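Local coordinates for conserved protein with 2 CBS domains (Pyrobaculum aerophilum, PDB 2RIH), which binds AMP through a pair of CBS domains and so probably serves as an adenine-nucleotide-sensing module, at residues Cys123-Arg126 against Ala127-Leu130; Ile59-Ala62 against Val63-Leu67. All blocks are in the same frame, centred on the assembly; numbering follows the deposited sequence. Where two conformers were deposited one is given.

Contact 1: residues Cys123-Arg126 against Ala127-Leu130. With SO4 (sulfate ion), chain I.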
loop_
_atom_site.group_PDB
_atom_site.type_symbol
_atom_site.label_atom_id
_atom_site.label_comp_id
_atom_site.label_asym_id
_atom_site.label_seq_id
_atom_site.Cartn_x
_atom_site.Cartn_y
_atom_site.Cartn_z
ATOM N N CYS A 123 -9.748 6.330 4.206
ATOM C CA CYS A 123 -9.094 6.742 5.441
ATOM C C CYS A 123 -8.636 8.193 5.527
ATOM O O CYS A 123 -8.062 8.587 6.540
ATOM C CB CYS A 123 -7.930 5.796 5.705
ATOM S SG CYS A 123 -8.498 4.109 5.873
ATOM N N PHE A 124 -8.910 8.985 4.491
ATOM C CA PHE A 124 -8.509 10.398 4.484
ATOM C C PHE A 124 -9.634 11.381 4.869
ATOM O O PHE A 124 -9.441 12.240 5.738
ATOM C CB PHE A 124 -7.918 10.775 3.121
ATOM C CG PHE A 124 -6.551 10.175 2.835
ATOM C CD1 PHE A 124 -5.701 9.753 3.857
ATOM C CD2 PHE A 124 -6.092 10.098 1.526
ATOM C CE1 PHE A 124 -4.442 9.222 3.570
ATOM C CE2 PHE A 124 -4.827 9.581 1.230
ATOM C CZ PHE A 124 -4.006 9.138 2.258
ATOM N N GLU A 125 -10.800 11.265 4.240
ATOM C CA GLU A 125 -11.872 12.238 4.471
ATOM C C GLU A 125 -12.603 12.026 5.803
ATOM O O GLU A 125 -13.027 10.919 6.119
ATOM C CB GLU A 125 -12.878 12.216 3.326
ATOM C CG GLU A 125 -13.875 13.346 3.410
ATOM C CD GLU A 125 -14.924 13.303 2.325
ATOM O OE1 GLU A 125 -14.765 12.537 1.353
ATOM O OE2 GLU A 125 -15.915 14.039 2.467
ATOM N N ARG A 126 -12.771 13.113 6.553
ATOM C CA ARG A 126 -13.358 13.069 7.896
ATOM C C ARG A 126 -14.728 12.433 7.966
ATOM O O ARG A 126 -14.969 11.596 8.829
ATOM C CB ARG A 126 -13.453 14.471 8.514
ATOM C CG ARG A 126 -12.510 14.704 9.675
ATOM C CD ARG A 126 -11.229 15.431 9.295
ATOM N NE ARG A 126 -10.631 16.016 10.494
ATOM C CZ ARG A 126 -11.112 17.072 11.145
ATOM N NH1 ARG A 126 -12.209 17.699 10.716
ATOM N NH2 ARG A 126 -10.493 17.513 12.238
ATOM N N ALA A 127 -15.626 12.866 7.083
ATOM C CA ALA A 127 -16.981 12.323 7.011
ATOM C C ALA A 127 -16.963 10.807 6.870
ATOM O O ALA A 127 -17.831 10.109 7.407
ATOM C CB ALA A 127 -17.746 12.945 5.844
ATOM N N ILE A 128 -15.967 10.299 6.148
ATOM C CA ILE A 128 -15.832 8.861 5.938
ATOM C C ILE A 128 -15.288 8.211 7.223
ATOM O O ILE A 128 -15.838 7.220 7.692
ATOM C CB ILE A 128 -14.941 8.541 4.712
ATOM C CG1 ILE A 128 -15.461 9.278 3.459
ATOM C CG2 ILE A 128 -14.905 7.041 4.473
ATOM C CD1 ILE A 128 -14.651 9.051 2.207
ATOM N N LEU A 129 -14.226 8.783 7.787
ATOM C CA LEU A 129 -13.681 8.331 9.075
ATOM C C LEU A 129 -14.764 8.275 10.155
ATOM O O LEU A 129 -14.844 7.316 10.927
ATOM C CB LEU A 129 -12.550 9.259 9.549
ATOM C CG LEU A 129 -11.264 9.285 8.727
ATOM C CD1 LEU A 129 -10.249 10.236 9.343
ATOM C CD2 LEU A 129 -10.670 7.893 8.594
ATOM N N LEU A 130 -15.598 9.310 10.193
ATOM C CA LEU A 130 -16.676 9.411 11.176
ATOM C C LEU A 130 -17.614 8.221 11.004
ATOM O O LEU A 130 -17.968 7.547 11.970
ATOM C CB LEU A 130 -17.425 10.737 10.985
ATOM C CG LEU A 130 -18.302 11.278 12.108
ATOM C CD1 LEU A 130 -17.495 11.583 13.358
ATOM C CD2 LEU A 130 -19.022 12.526 11.628
HETATM S S SO4 I . -12.460 16.844 5.519
HETATM O O1 SO4 I . -11.887 17.712 6.539
HETATM O O2 SO4 I . -13.864 16.607 5.823
HETATM O O3 SO4 I . -12.379 17.465 4.204
HETATM O O4 SO4 I . -11.712 15.595 5.514
HETATM O O HOH W 1 -15.898 15.290 5.144
#
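Leu129 folds back over the loop that precedes its own helix, laying CD2 3.4 Å from the carbonyl O of Cys123, while its CG sits 3.5 Å from Glu125 O. CG lies anti to the carbonyl carbon (chi1 -66°), which turns the branch toward the loop. Beside it, Ile128 brings CD1 to 3.8 Å from Glu125 CB, the two side chains crossing at about a right angle, and Ile128 also packs on Ile5 and Leu10 of its own chain. The Cys123 and Leu129 side meets the second subunit: Cys123 SG is disulfide-bonded to Cys123 of that subunit, and Leu129 packs on its Leu129. Glu125 is the N-cap of helix 126-134, and its carbonyl O receives Leu129 N at 3.0 Å, nearly straight at 170°, plus a weak, bent bond from Ile128 N. With an alanine at Leu129, a gap would probably be left beside the Cys123 carbonyl and, since both subunits change, at the Leu129-Leu129 meeting across the dimer. The other side is polar and wet. A sulfate, probably from the crystallisation liquor, takes Arg126 N on its O4 at 2.9 Å (173°), and a single water links sulfate O2, Glu125 OE2 and Ala127 N.

Contact 2: residues Ile59-Ala62 against Val63-Leu67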
loop_
_atom_site.group_PDB
_atom_site.type_symbol
_atom_site.label_atom_id
_atom_site.label_comp_id
_atom_site.label_asym_id
_atom_site.label_seq_id
_atom_site.Cartn_x
_atom_site.Cartn_y
_atom_site.Cartn_z
ATOM N N ILE A 59 3.888 -8.618 -6.096
ATOM C CA ILE A 59 5.019 -8.357 -6.982
ATOM C C ILE A 59 6.304 -8.149 -6.164
ATOM O O ILE A 59 7.383 -8.615 -6.554
ATOM C CB ILE A 59 4.707 -7.155 -7.903
ATOM C CG1 ILE A 59 3.624 -7.571 -8.917
ATOM C CG2 ILE A 59 5.989 -6.644 -8.600
ATOM C CD1 ILE A 59 2.876 -6.427 -9.574
ATOM N N LEU A 60 6.180 -7.458 -5.030
ATOM C CA LEU A 60 7.296 -7.246 -4.118
ATOM C C LEU A 60 7.896 -8.593 -3.694
ATOM O O LEU A 60 9.112 -8.788 -3.744
ATOM C CB LEU A 60 6.813 -6.470 -2.879
ATOM C CG LEU A 60 7.830 -6.011 -1.836
ATOM C CD1 LEU A 60 8.530 -4.757 -2.316
ATOM C CD2 LEU A 60 7.140 -5.734 -0.489
ATOM N N ARG A 61 7.025 -9.508 -3.268
ATOM C CA ARG A 61 7.443 -10.848 -2.851
ATOM C C ARG A 61 8.112 -11.608 -3.998
ATOM O O ARG A 61 9.090 -12.335 -3.787
ATOM C CB ARG A 61 6.245 -11.639 -2.312
ATOM C CG ARG A 61 6.563 -13.095 -1.966
ATOM C CD ARG A 61 5.352 -13.842 -1.409
ATOM N NE ARG A 61 4.149 -13.623 -2.210
ATOM C CZ ARG A 61 3.905 -14.173 -3.397
ATOM N NH1 ARG A 61 2.769 -13.883 -4.024
ATOM N NH2 ARG A 61 4.779 -15.001 -3.970
ATOM N N ALA A 62 7.583 -11.434 -5.210
ATOM C CA ALA A 62 8.131 -12.046 -6.420
ATOM C C ALA A 62 9.574 -11.614 -6.658
ATOM O O ALA A 62 10.432 -12.437 -6.966
ATOM C CB ALA A 62 7.267 -11.676 -7.633
ATOM N N VAL A 63 9.820 -10.315 -6.515
ATOM C CA VAL A 63 11.148 -9.726 -6.619
ATOM C C VAL A 63 12.087 -10.325 -5.552
ATOM O O VAL A 63 13.167 -10.799 -5.877
ATOM C CB VAL A 63 11.074 -8.176 -6.465
ATOM C CG1 VAL A 63 12.463 -7.554 -6.351
ATOM C CG2 VAL A 63 10.305 -7.555 -7.625
ATOM N N ALA A 64 11.649 -10.310 -4.292
ATOM C CA ALA A 64 12.419 -10.860 -3.165
ATOM C C ALA A 64 12.824 -12.320 -3.387
ATOM O O ALA A 64 13.925 -12.726 -3.000
ATOM C CB ALA A 64 11.619 -10.723 -1.845
ATOM N N GLN A 65 11.944 -13.090 -4.029
ATOM C CA GLN A 65 12.173 -14.513 -4.290
ATOM C C GLN A 65 12.874 -14.799 -5.620
ATOM O O GLN A 65 13.134 -15.954 -5.944
ATOM C CB GLN A 65 10.847 -15.271 -4.233
ATOM C CG GLN A 65 10.245 -15.336 -2.831
ATOM C CD GLN A 65 8.856 -15.944 -2.810
ATOM O OE1 GLN A 65 8.297 -16.285 -3.851
ATOM N NE2 GLN A 65 8.288 -16.075 -1.620
ATOM N N ARG A 66 13.182 -13.750 -6.380
ATOM C CA ARG A 66 13.893 -13.873 -7.657
ATOM C C ARG A 66 13.138 -14.735 -8.673
ATOM O O ARG A 66 13.736 -15.507 -9.418
ATOM C CB ARG A 66 15.311 -14.415 -7.444
ATOM C CG ARG A 66 16.081 -13.701 -6.350
ATOM C CD ARG A 66 17.528 -14.155 -6.293
ATOM N NE ARG A 66 18.298 -13.509 -7.346
ATOM C CZ ARG A 66 19.197 -12.539 -7.177
ATOM N NH1 ARG A 66 19.520 -12.068 -5.975
ATOM N NH2 ARG A 66 19.792 -12.037 -8.247
ATOM N N LEU A 67 11.817 -14.590 -8.696
ATOM C CA LEU A 67 10.993 -15.283 -9.672
ATOM C C LEU A 67 11.186 -14.682 -11.054
ATOM O O LEU A 67 11.583 -13.512 -11.206
ATOM C CB LEU A 67 9.511 -15.195 -9.310
ATOM C CG LEU A 67 9.046 -15.700 -7.947
ATOM C CD1 LEU A 67 7.518 -15.634 -7.885
ATOM C CD2 LEU A 67 9.558 -17.115 -7.671
#
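The C-terminal end of helix 56-64, in the first CBS domain, closes in a Schellman motif, and Ala62 and Leu67 bracket that turn. Leu67 N reaches back to Ala62 O at 3.1 Å, and Arg66, at positive phi, turns the chain and gives its own N to Val63 O. Leu67 then lies over the last turn, with CD1 4.0 Å from Ala62 CB and CG against the Ala62 carbonyl; it also touches Ile76. Further back the helical bonds are regular, Val63 N bonding to Ile59 O and Ala64 N to Leu60 O, whereas Gln65 N meets Arg61 O at a more bent 142°. Val63 sets CG2 3.3 Å from Ile59 O and packs on Val63 of the second subunit. On another flank the side chains of Arg61 and Gln65 run at a slant to each other: Gln65 NE2 comes within 3.5 Å of Arg61 CG, and OE1 lies in plane at the guanidinium edge, 3.7 Å from NH2. The kink in Arg61 at chi3 (47°) swings the guanidinium back to that amide, the two planes 55° apart. Arg61 and Asp58 are AMP-binding residues in this protein, though no AMP is bound to this chain in the model. Their ion pair is long and weak and Arg61 was modelled in two conformers, consistent with a head that can reorient toward a nucleotide.

Overall arrangement
Contact 2 comes first along the chain, at the end of helix 56-64 in the first CBS domain; contact 1 follows where helix 119-123 gives way to helix 126-134, in the second CBS half of the chain. Their centres are 34 Å apart, their nearest atoms about 19 Å, and they do not touch. Each belongs to the helix region that follows the last strand of its own three-stranded sheet, 50-55 for contact 2 and 113-118 for contact 1, so the two occupy related places in the paired domains. Both also meet the second subunit, contact 1 through the interchain disulfide and contact 2 through packing and a salt bridge from Arg66 to Asp70 of that subunit, which joins the dimer at two well-separated places.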